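Local coordinates for Ras-related protein Rab-7L1 (Homo sapiens, PDB 6HH2) that hydrolyses GTP as a Rab-family small GTPase, maintains the endosome-trans-Golgi network, and recruits LRRK2 to the Golgi complex, stimulating its kinase activity, at residues Lys12-Gly17 with Thr74-Leu79; Leu113-Pro116 with Val121-Leu124; Glu58-Gln63 with Lys175-Ser180. The protein carries 4 engineered substitutions. All coordinates share one frame; numbering follows the deposited sequence.

Contact 1: residues Lys12-Gly17 with Thr74-Leu79; sequences KVLVVG and TSMTRL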
ATOM      1  N   LYS A  12       6.906  -0.091  -8.125  1.00 21.44           N
ATOM      2  CA  LYS A  12       5.472  -0.355  -8.265  1.00 19.96           C
ATOM      3  C   LYS A  12       4.952  -0.818  -6.918  1.00 19.03           C
ATOM      4  O   LYS A  12       5.467  -1.791  -6.335  1.00 19.99           O
ATOM      5  CB  LYS A  12       5.290  -1.427  -9.350  1.00 21.07           C
ATOM      6  CG  LYS A  12       3.875  -2.057  -9.398  1.00 19.76           C
ATOM      7  CD  LYS A  12       3.682  -2.897 -10.649  1.00 19.78           C
ATOM      8  CE  LYS A  12       2.256  -3.508 -10.554  1.00 20.98           C
ATOM      9  NZ  LYS A  12       1.979  -4.333 -11.788  1.00 20.76           N
ATOM     10  N   VAL A  13       3.986  -0.087  -6.371  1.00 18.66           N
ATOM     11  CA  VAL A  13       3.465  -0.344  -5.025  1.00 19.46           C
ATOM     12  C   VAL A  13       1.998  -0.745  -5.180  1.00 18.92           C
ATOM     13  O   VAL A  13       1.202  -0.003  -5.778  1.00 19.51           O
ATOM     14  CB  VAL A  13       3.576   0.922  -4.163  1.00 18.82           C
ATOM     15  CG1 VAL A  13       2.944   0.667  -2.800  1.00 20.17           C
ATOM     16  CG2 VAL A  13       5.076   1.320  -4.050  1.00 23.30           C
ATOM     17  N   LEU A  14       1.641  -1.904  -4.643  1.00 18.03           N
ATOM     18  CA  LEU A  14       0.240  -2.372  -4.688  1.00 18.27           C
ATOM     19  C   LEU A  14      -0.508  -1.853  -3.480  1.00 19.02           C
ATOM     20  O   LEU A  14      -0.026  -1.993  -2.350  1.00 22.98           O
ATOM     21  CB  LEU A  14       0.223  -3.901  -4.658  1.00 17.24           C
ATOM     22  CG  LEU A  14       1.134  -4.544  -5.678  1.00 18.32           C
ATOM     23  CD1 LEU A  14       1.025  -6.076  -5.583  1.00 21.35           C
ATOM     24  CD2 LEU A  14       0.751  -4.056  -7.104  1.00 20.07           C
ATOM     25  N   VAL A  15      -1.640  -1.200  -3.688  1.00 17.06           N
ATOM     26  CA  VAL A  15      -2.524  -0.771  -2.622  1.00 16.93           C
ATOM     27  C   VAL A  15      -3.746  -1.665  -2.653  1.00 17.52           C
ATOM     28  O   VAL A  15      -4.570  -1.624  -3.586  1.00 17.60           O
ATOM     29  CB  VAL A  15      -2.937   0.688  -2.774  1.00 17.72           C
ATOM     30  CG1 VAL A  15      -3.836   1.095  -1.612  1.00 19.61           C
ATOM     31  CG2 VAL A  15      -1.651   1.566  -2.866  1.00 19.66           C
ATOM     32  N   VAL A  16      -3.825  -2.596  -1.717  1.00 17.93           N
ATOM     33  CA  VAL A  16      -4.816  -3.662  -1.696  1.00 18.45           C
ATOM     34  C   VAL A  16      -5.553  -3.633  -0.373  1.00 18.34           C
ATOM     35  O   VAL A  16      -5.121  -3.025   0.599  1.00 19.73           O
ATOM     36  CB  VAL A  16      -4.270  -5.072  -1.982  1.00 21.37           C
ATOM     37  CG1 VAL A  16      -3.614  -5.152  -3.363  1.00 24.68           C
ATOM     38  CG2 VAL A  16      -3.290  -5.541  -0.874  1.00 22.93           C
ATOM     39  N   GLY A  17      -6.651  -4.358  -0.327  1.00 19.07           N
ATOM     40  CA  GLY A  17      -7.527  -4.358   0.819  1.00 19.82           C
ATOM     41  C   GLY A  17      -8.969  -4.414   0.360  1.00 19.15           C
ATOM     42  O   GLY A  17      -9.276  -4.230  -0.820  1.00 21.05           O
ATOM     43  N   THR A  74     -10.505 -10.468  -3.332  1.00 27.85           N
ATOM     44  CA  THR A  74      -9.433 -10.840  -2.376  1.00 29.72           C
ATOM     45  C   THR A  74      -8.374 -11.741  -3.031  1.00 30.58           C
ATOM     46  O   THR A  74      -7.829 -12.642  -2.394  1.00 30.57           O
ATOM     47  CB  THR A  74      -9.964 -11.527  -1.098  1.00 29.04           C
ATOM     48  OG1 THR A  74     -11.251 -10.994  -0.697  1.00 35.05           O
ATOM     49  CG2 THR A  74      -8.921 -11.329   0.049  1.00 28.71           C
ATOM     50  N   SER A  75      -8.087 -11.535  -4.326  1.00 28.36           N
ATOM     51  CA  SER A  75      -7.099 -12.352  -5.032  1.00 28.29           C
ATOM     52  C   SER A  75      -6.626 -11.515  -6.202  1.00 29.81           C
ATOM     53  O   SER A  75      -7.441 -11.136  -7.046  1.00 33.69           O
ATOM     54  CB  SER A  75      -7.735 -13.642  -5.572  1.00 35.13           C
ATOM     55  OG  SER A  75      -6.722 -14.394  -6.223  1.00 40.08           O
ATOM     56  N   MET A  76      -5.329 -11.225  -6.257  1.00 24.92           N
ATOM     57  CA  MET A  76      -4.803 -10.307  -7.249  1.00 23.57           C
ATOM     58  C   MET A  76      -4.599 -11.003  -8.586  1.00 22.20           C
ATOM     59  O   MET A  76      -4.223 -12.175  -8.652  1.00 23.93           O
ATOM     60  CB  MET A  76      -3.446  -9.799  -6.783  1.00 22.28           C
ATOM     61  CG  MET A  76      -3.564  -8.980  -5.506  1.00 22.12           C
ATOM     62  SD  MET A  76      -1.981  -8.381  -4.964  1.00 23.23           S
ATOM     63  CE  MET A  76      -1.070  -9.833  -4.610  1.00 23.31           C
ATOM     64  N   THR A  77      -4.841 -10.264  -9.671  1.00 22.75           N
ATOM     65  CA  THR A  77      -4.555 -10.783 -10.995  1.00 23.88           C
ATOM     66  C   THR A  77      -3.131 -10.452 -11.427  1.00 20.84           C
ATOM     67  O   THR A  77      -2.506  -9.498 -10.928  1.00 20.87           O
ATOM     68  CB  THR A  77      -5.501 -10.177 -12.040  1.00 25.62           C
ATOM     69  OG1 THR A  77      -5.388  -8.742 -12.016  1.00 25.92           O
ATOM     70  CG2 THR A  77      -6.993 -10.625 -11.774  1.00 30.29           C
ATOM     71  N   ARG A  78      -2.632 -11.265 -12.349  1.00 22.59           N
ATOM     72  CA  ARG A  78      -1.226 -11.150 -12.779  1.00 25.09           C
ATOM     73  C   ARG A  78      -0.866  -9.775 -13.328  1.00 25.67           C
ATOM     74  O   ARG A  78       0.187  -9.235 -12.977  1.00 25.47           O
ATOM     75  CB  ARG A  78      -0.865 -12.242 -13.758  1.00 26.13           C
ATOM     76  CG  ARG A  78       0.605 -12.194 -14.193  1.00 30.96           C
ATOM     77  CD  ARG A  78       0.937 -13.396 -15.048  1.00 33.57           C
ATOM     78  NE  ARG A  78       0.661 -14.648 -14.341  1.00 40.99           N
ATOM     79  CZ  ARG A  78      -0.404 -15.420 -14.583  1.00 51.69           C
ATOM     80  NH1 ARG A  78      -1.296 -15.081 -15.536  1.00 46.52           N
ATOM     81  NH2 ARG A  78      -0.581 -16.551 -13.884  1.00 56.59           N
ATOM     82  N   LEU A  79      -1.676  -9.175 -14.208  1.00 24.31           N
ATOM     83  CA  LEU A  79      -1.307  -7.835 -14.692  1.00 23.61           C
ATOM     84  C   LEU A  79      -1.220  -6.836 -13.535  1.00 25.53           C
ATOM     85  O   LEU A  79      -0.359  -5.940 -13.523  1.00 26.70           O
ATOM     86  CB  LEU A  79      -2.316  -7.355 -15.741  1.00 25.94           C
ATOM     87  CG  LEU A  79      -2.249  -8.095 -17.056  1.00 30.68           C
ATOM     88  CD1 LEU A  79      -3.282  -7.481 -18.046  1.00 34.29           C
ATOM     89  CD2 LEU A  79      -0.828  -8.009 -17.635  1.00 33.21           C
TER

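Contact 2: residues Leu113-Pro116 with Val121-Leu124; sequences LTLP and VPAL. Engineered in segment 121-124: A123 (natural residue Cys).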
ATOM      1  N   LEU A 113       4.131 -13.524  -5.661  1.00 26.86           N
ATOM      2  CA  LEU A 113       5.160 -12.548  -5.980  1.00 30.14           C
ATOM      3  C   LEU A 113       6.289 -12.613  -4.959  1.00 29.52           C
ATOM      4  O   LEU A 113       6.048 -12.698  -3.753  1.00 29.76           O
ATOM      5  CB  LEU A 113       4.523 -11.152  -5.952  1.00 32.82           C
ATOM      6  CG  LEU A 113       5.314  -9.895  -6.286  1.00 34.99           C
ATOM      7  CD1 LEU A 113       5.726  -9.902  -7.747  1.00 40.01           C
ATOM      8  CD2 LEU A 113       4.524  -8.623  -5.895  1.00 34.82           C
ATOM      9  N   THR A 114       7.511 -12.584  -5.473  1.00 29.50           N
ATOM     10  CA  THR A 114       8.688 -12.298  -4.669  1.00 27.91           C
ATOM     11  C   THR A 114       9.469 -11.152  -5.307  1.00 32.29           C
ATOM     12  O   THR A 114       9.188 -10.714  -6.419  1.00 34.82           O
ATOM     13  CB  THR A 114       9.611 -13.528  -4.531  1.00 33.48           C
ATOM     14  OG1 THR A 114      10.140 -13.858  -5.811  1.00 36.88           O
ATOM     15  CG2 THR A 114       8.853 -14.724  -3.955  1.00 34.64           C
ATOM     16  N   LEU A 115      10.451 -10.635  -4.569  1.00 26.48           N
ATOM     17  CA  LEU A 115      11.444  -9.781  -5.179  1.00 31.05           C
ATOM     18  C   LEU A 115      12.309 -10.590  -6.149  1.00 33.37           C
ATOM     19  O   LEU A 115      12.312 -11.821  -6.114  1.00 34.61           O
ATOM     20  CB  LEU A 115      12.326  -9.202  -4.088  1.00 29.29           C
ATOM     21  CG  LEU A 115      11.513  -8.277  -3.147  1.00 30.61           C
ATOM     22  CD1 LEU A 115      12.409  -7.856  -2.001  1.00 31.74           C
ATOM     23  CD2 LEU A 115      10.884  -7.088  -3.865  1.00 31.51           C
ATOM     24  N   PRO A 116      13.057  -9.913  -7.022  1.00 37.59           N
ATOM     25  CA  PRO A 116      13.999 -10.629  -7.909  1.00 39.57           C
ATOM     26  C   PRO A 116      14.909 -11.614  -7.197  1.00 41.25           C
ATOM     27  O   PRO A 116      15.233 -12.670  -7.768  1.00 42.42           O
ATOM     28  CB  PRO A 116      14.810  -9.489  -8.549  1.00 44.63           C
ATOM     29  CG  PRO A 116      13.842  -8.326  -8.571  1.00 43.85           C
ATOM     30  CD  PRO A 116      13.006  -8.461  -7.307  1.00 40.88           C
ATOM     31  N   VAL A 121       8.202  -9.788  -0.776  1.00 26.07           N
ATOM     32  CA  VAL A 121       8.000  -8.363  -0.993  1.00 25.75           C
ATOM     33  C   VAL A 121       7.656  -7.702   0.350  1.00 24.10           C
ATOM     34  O   VAL A 121       6.857  -8.259   1.106  1.00 25.76           O
ATOM     35  CB  VAL A 121       6.861  -8.270  -2.037  1.00 34.98           C
ATOM     36  CG1 VAL A 121       6.020  -7.093  -2.037  1.00 30.07           C
ATOM     37  CG2 VAL A 121       7.457  -8.630  -3.474  1.00 37.32           C
ATOM     38  N   PRO A 122       8.194  -6.529   0.702  1.00 23.66           N
ATOM     39  CA  PRO A 122       7.706  -5.847   1.919  1.00 22.34           C
ATOM     40  C   PRO A 122       6.207  -5.569   1.873  1.00 24.66           C
ATOM     41  O   PRO A 122       5.643  -5.197   0.839  1.00 21.80           O
ATOM     42  CB  PRO A 122       8.467  -4.506   1.917  1.00 25.70           C
ATOM     43  CG  PRO A 122       9.544  -4.659   0.989  1.00 33.44           C
ATOM     44  CD  PRO A 122       9.207  -5.729  -0.001  1.00 26.55           C
ATOM     45  N   ALA A 123       5.555  -5.706   3.031  1.00 21.23           N
ATOM     46  CA  ALA A 123       4.117  -5.548   3.167  1.00 18.95           C
ATOM     47  C   ALA A 123       3.835  -4.720   4.410  1.00 18.83           C
ATOM     48  O   ALA A 123       4.257  -5.098   5.526  1.00 22.15           O
ATOM     49  CB  ALA A 123       3.427  -6.901   3.278  1.00 20.82           C
ATOM     50  N   LEU A 124       3.225  -3.543   4.207  1.00 17.39           N
ATOM     51  CA  LEU A 124       2.917  -2.583   5.265  1.00 18.63           C
ATOM     52  C   LEU A 124       1.419  -2.643   5.519  1.00 17.40           C
ATOM     53  O   LEU A 124       0.623  -2.457   4.589  1.00 17.20           O
ATOM     54  CB  LEU A 124       3.323  -1.187   4.800  1.00 19.94           C
ATOM     55  CG  LEU A 124       2.866  -0.088   5.728  1.00 21.97           C
ATOM     56  CD1 LEU A 124       3.469  -0.245   7.183  1.00 21.36           C
ATOM     57  CD2 LEU A 124       3.281   1.252   5.116  1.00 25.41           C
TER
HETATM   58  O   HOH W   1       6.168 -11.942  -1.152  1.00 39.43           O

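Contact 3: residues Glu58-Gln63 with Lys175-Ser180; sequences EIVRLQ and KMMRNS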
ATOM      1  N   GLU A  58      19.464  11.729  -8.144  1.00 35.16           N
ATOM      2  CA  GLU A  58      18.535  10.605  -8.190  1.00 30.55           C
ATOM      3  C   GLU A  58      17.114  11.054  -7.900  1.00 28.61           C
ATOM      4  O   GLU A  58      16.880  11.866  -7.003  1.00 29.16           O
ATOM      5  CB  GLU A  58      18.823   9.605  -7.087  1.00 31.83           C
ATOM      6  CG  GLU A  58      20.250   9.050  -7.130  1.00 37.91           C
ATOM      7  CD  GLU A  58      20.558   8.316  -5.845  1.00 43.51           C
ATOM      8  OE1 GLU A  58      20.913   8.952  -4.821  1.00 44.32           O
ATOM      9  OE2 GLU A  58      20.382   7.098  -5.825  1.00 40.93           O
ATOM     10  N   ILE A  59      16.160  10.450  -8.598  1.00 27.70           N
ATOM     11  CA  ILE A  59      14.770  10.595  -8.212  1.00 27.25           C
ATOM     12  C   ILE A  59      14.209   9.205  -7.898  1.00 25.36           C
ATOM     13  O   ILE A  59      14.752   8.172  -8.320  1.00 27.49           O
ATOM     14  CB  ILE A  59      13.936  11.299  -9.294  1.00 28.51           C
ATOM     15  CG1 ILE A  59      13.960  10.491 -10.581  1.00 36.11           C
ATOM     16  CG2 ILE A  59      14.387  12.762  -9.516  1.00 28.73           C
ATOM     17  CD1 ILE A  59      12.816  10.862 -11.518  1.00 39.02           C
ATOM     18  N   VAL A  60      13.133   9.193  -7.112  1.00 23.43           N
ATOM     19  CA  VAL A  60      12.305   8.012  -6.838  1.00 22.46           C
ATOM     20  C   VAL A  60      10.954   8.242  -7.489  1.00 23.04           C
ATOM     21  O   VAL A  60      10.347   9.306  -7.308  1.00 22.62           O
ATOM     22  CB  VAL A  60      12.117   7.836  -5.326  1.00 24.60           C
ATOM     23  CG1 VAL A  60      11.003   6.815  -5.041  1.00 26.82           C
ATOM     24  CG2 VAL A  60      13.449   7.381  -4.690  1.00 25.47           C
ATOM     25  N   ARG A  61      10.498   7.268  -8.266  1.00 22.43           N
ATOM     26  CA  ARG A  61       9.210   7.348  -8.950  1.00 21.17           C
ATOM     27  C   ARG A  61       8.369   6.177  -8.447  1.00 21.93           C
ATOM     28  O   ARG A  61       8.817   5.019  -8.498  1.00 23.86           O
ATOM     29  CB  ARG A  61       9.422   7.278 -10.463  1.00 23.28           C
ATOM     30  CG  ARG A  61       8.133   7.234 -11.279  1.00 28.87           C
ATOM     31  CD  ARG A  61       8.392   7.305 -12.802  1.00 36.50           C
ATOM     32  NE  ARG A  61       8.844   8.635 -13.192  1.00 42.60           N
ATOM     33  CZ  ARG A  61      10.095   8.952 -13.515  1.00 47.47           C
ATOM     34  NH1 ARG A  61      11.045   8.025 -13.520  1.00 47.39           N
ATOM     35  NH2 ARG A  61      10.389  10.202 -13.857  1.00 45.20           N
ATOM     36  N   LEU A  62       7.191   6.468  -7.900  1.00 19.86           N
ATOM     37  CA  LEU A  62       6.303   5.415  -7.412  1.00 20.33           C
ATOM     38  C   LEU A  62       5.103   5.301  -8.341  1.00 21.86           C
ATOM     39  O   LEU A  62       4.474   6.308  -8.669  1.00 23.24           O
ATOM     40  CB  LEU A  62       5.738   5.746  -6.046  1.00 23.19           C
ATOM     41  CG  LEU A  62       6.716   6.074  -4.956  1.00 29.38           C
ATOM     42  CD1 LEU A  62       5.886   6.274  -3.672  1.00 32.59           C
ATOM     43  CD2 LEU A  62       7.715   4.935  -4.830  1.00 26.07           C
ATOM     44  N   GLN A  63       4.784   4.085  -8.774  1.00 19.73           N
ATOM     45  CA  GLN A  63       3.495   3.753  -9.387  1.00 18.99           C
ATOM     46  C   GLN A  63       2.603   3.194  -8.297  1.00 20.11           C
ATOM     47  O   GLN A  63       2.925   2.167  -7.675  1.00 21.76           O
ATOM     48  CB  GLN A  63       3.664   2.689 -10.471  1.00 20.86           C
ATOM     49  CG  GLN A  63       4.547   3.105 -11.625  1.00 21.60           C
ATOM     50  CD  GLN A  63       4.657   2.021 -12.681  1.00 25.70           C
ATOM     51  OE1 GLN A  63       4.163   0.898 -12.460  1.00 27.02           O
ATOM     52  NE2 GLN A  63       5.294   2.319 -13.804  1.00 26.82           N
ATOM     53  N   LYS A 175      12.614   1.602   2.725  1.00 24.16           N
ATOM     54  CA  LYS A 175      12.857   0.155   2.700  1.00 25.57           C
ATOM     55  C   LYS A 175      13.022  -0.358   1.271  1.00 26.63           C
ATOM     56  O   LYS A 175      13.846  -1.243   1.011  1.00 26.68           O
ATOM     57  CB  LYS A 175      11.700  -0.568   3.400  1.00 25.43           C
ATOM     58  CG  LYS A 175      11.803  -2.119   3.329  1.00 29.01           C
ATOM     59  CD  LYS A 175      12.965  -2.607   4.180  1.00 39.35           C
ATOM     60  CE  LYS A 175      12.539  -2.740   5.631  1.00 35.47           C
ATOM     61  NZ  LYS A 175      13.678  -3.354   6.374  1.00 37.74           N
ATOM     62  N   MET A 176      12.202   0.130   0.345  1.00 24.80           N
ATOM     63  CA  MET A 176      12.345  -0.292  -1.049  1.00 24.71           C
ATOM     64  C   MET A 176      13.694   0.135  -1.611  1.00 25.06           C
ATOM     65  O   MET A 176      14.310  -0.600  -2.387  1.00 27.02           O
ATOM     66  CB  MET A 176      11.215   0.282  -1.901  1.00 21.16           C
ATOM     67  CG  MET A 176       9.823  -0.340  -1.548  1.00 20.76           C
ATOM     68  SD  MET A 176       8.544   0.146  -2.701  1.00 23.64           S
ATOM     69  CE  MET A 176       8.410   1.952  -2.396  1.00 23.37           C
ATOM     70  N   MET A 177      14.188   1.315  -1.205  1.00 24.44           N
ATOM     71  CA  MET A 177      15.532   1.721  -1.622  1.00 28.27           C
ATOM     72  C   MET A 177      16.602   0.794  -1.047  1.00 31.59           C
ATOM     73  O   MET A 177      17.543   0.398  -1.750  1.00 32.36           O
ATOM     74  CB  MET A 177      15.790   3.177  -1.216  1.00 26.38           C
ATOM     75  CG  MET A 177      14.980   4.182  -2.049  1.00 26.42           C
ATOM     76  SD  MET A 177      15.581   4.267  -3.741  1.00 27.73           S
ATOM     77  CE  MET A 177      17.107   5.194  -3.535  1.00 33.35           C
ATOM     78  N   ARG A 178      16.457   0.408   0.217  1.00 28.14           N
ATOM     79  CA  ARG A 178      17.407  -0.508   0.834  1.00 31.76           C
ATOM     80  C   ARG A 178      17.392  -1.859   0.135  1.00 32.36           C
ATOM     81  O   ARG A 178      18.430  -2.502  -0.022  1.00 35.63           O
ATOM     82  CB  ARG A 178      17.086  -0.665   2.317  1.00 33.00           C
ATOM     83  CG  ARG A 178      18.192  -1.402   3.071  1.00 35.66           C
ATOM     84  CD  ARG A 178      17.935  -1.490   4.568  1.00 45.16           C
ATOM     85  NE  ARG A 178      18.994  -2.274   5.219  1.00 50.95           N
ATOM     86  CZ  ARG A 178      19.094  -2.458   6.539  1.00 56.90           C
ATOM     87  NH1 ARG A 178      18.192  -1.907   7.359  1.00 56.64           N
ATOM     88  NH2 ARG A 178      20.082  -3.195   7.029  1.00 54.12           N
ATOM     89  N   ASN A 179      16.219  -2.307  -0.299  1.00 32.49           N
ATOM     90  CA  ASN A 179      16.131  -3.593  -0.975  1.00 32.13           C
ATOM     91  C   ASN A 179      16.586  -3.536  -2.426  1.00 37.62           C
ATOM     92  O   ASN A 179      16.645  -4.590  -3.063  1.00 38.21           O
ATOM     93  CB  ASN A 179      14.676  -4.066  -0.973  1.00 29.14           C
ATOM     94  CG  ASN A 179      14.204  -4.541   0.381  1.00 32.44           C
ATOM     95  OD1 ASN A 179      15.017  -4.796   1.273  1.00 33.12           O
ATOM     96  ND2 ASN A 179      12.887  -4.723   0.530  1.00 28.86           N
ATOM     97  N   SER A 180      16.871  -2.350  -2.963  1.00 39.18           N
ATOM     98  CA  SER A 180      17.280  -2.182  -4.364  1.00 48.26           C
ATOM     99  C   SER A 180      18.726  -2.612  -4.609  1.00 54.10           C
ATOM    100  O   SER A 180      19.605  -2.349  -3.784  1.00 57.85           O
ATOM    101  CB  SER A 180      17.152  -0.717  -4.762  1.00 47.38           C
ATOM    102  OG  SER A 180      15.804  -0.394  -4.893  1.00 42.40           O
TER

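Contact 1: residues Lys12-Gly17 with Thr74-Leu79
M76 lays its side chain over L14 and V16 of strand 8-17. CB leads toward the strand but lies too far back to touch it. CG, anti to the carbonyl carbon (chi1 -64°), carries the chain on and comes within 4.4 Å of V16 CG1. SD does the touching: it sits 3.8 Å from L14 CD1 and 4.0 Å from V16 CG1, and so bridges two residues that face the same side of the strand. The last torsion then bends the chain (chi3 -63°), swinging CE to the L14 side, 4.4 Å from L14 CD1. M76 also meets I67, L109 and Y81, while its backbone N is hydrogen-bonded to D108.

The second point of contact is polar. K12, fully extended beyond CG, brings NZ to 3.3 Å from L79 O, a weak hydrogen bond. The stronger bonds of this ammonium group run to the carbonyls of Y80 and R82, and W65 adds a cation-pi contact. The touching parts of the two segments run 149° apart, roughly antiparallel.

Segment 74-79 belongs to the switch II region of the Ras fold; its T74 and S75, which LRRK2 phosphorylates, are unmodified here. Apolar thioether packing holds its middle, while one buried lysine gathers carbonyls from the end of helix 78-81, an arrangement that probably stabilises the positive charge.

Contact 2: residues Leu113-Pro116 with Val121-Leu124
V121 pushes CG2 into the bend formed by L113, T114 and L115, and nearly all the apolar contact passes through this one methyl. L113 CG stands 3.8 Å away from V121 CG2, and L115 CD2 meets the same methyl at the same separation; both leucines approach the valine at a slant. The backbone joins in too, since T114 C is 3.7 Å from V121 CG2. The chi1 of V121, 153°, departs noticeably from a staggered value, yet still keeps CG2 beside the backbone N and turned to the bend. A looser contact follows at L115, whose CD1 lies 4.3 Å from P122 CD.

The polar link across the contact is a water bridge: the water molecule donates to L113 O at 2.7 Å and accepts from V121 N at 3.0 Å, joining the two backbones without a direct bond. A separate bond lies within segment 113-116, where T114 OG1 donates to L115 O at 3.0 Å, tilted 30° from the carbonyl plane, and ties the hydroxyl to the next residue's carbonyl.

The loop between helix 96-112 and strand 123-128 is thus closed on itself just ahead of the strand. Its chemistry is one of division: methyl packing fills the inside of the bend, while the bridging water satisfies the amide of the buried V121, which the apolar neighbours could not do.

Contact 3: residues Glu58-Gln63 with Lys175-Ser180
Two consecutive methionines of the last helix, M176 and M177, reach the strand by differently folded side chains. M177 starts with CG anti to the carbonyl carbon and is then bent twice, at chi2 (-70°) and again at chi3 (-74°), so that the chain curls and presents SD as its nearest atom: SD lies 3.9 Å from V60 CG2. The curl sends CE on toward E58, 4.4 Å from OE2. That carboxylate is engaged by S55 through OE1 and by H9 through OE2, so the methyl is a neighbour of a group already held. M176 begins the same way but stays extended at chi2 and bends at chi3 alone (-66°). Its leading atom is therefore the terminal methyl, with CE 3.9 Å from L62 CD2.

The strand side chains are placed to match. V60 directs CG2, the methyl beside its backbone N, to the sulfur, whereas L62 needs the length of its branch to bring CD2 to the helix. Both pairs cross at a slant, and the backbones stay well apart: V60 CA and M177 CA, the nearest pair, are 8.8 Å from each other. Beyond M177 the deposited chain ends at S180, whose OG donates to M176 O at 2.9 Å.

I173, one turn earlier, also packs on V60 and L62, while W54 and F11 border M177. This is the usual place of the C-terminal helix in the Ras-type GTPase fold, with apolar side chains filling the layer between it and the central sheet.

Contacts 1 and 3 lie on opposite faces of the central sheet and join through strands 8-17 and 58-66: L14 and V16 face the switch II segment, V13 CG2 packs on M176 CE, and V13 N probably hydrogen-bonds to Q63 O. Contact 2, at the loop before strand 123-128, touches contact 3 through P122 and N179. Contact 1 lies closest to the chain's centre, contact 3 farthest; each is mostly buried, with its more open residues at L79 in contact 1, T114 in contact 2, and E58 and M177, partly exposed, in contact 3. Sulfur and a lysine join strand to switch II, a valine methyl and water join loop to strand start, and methionines join strand to helix.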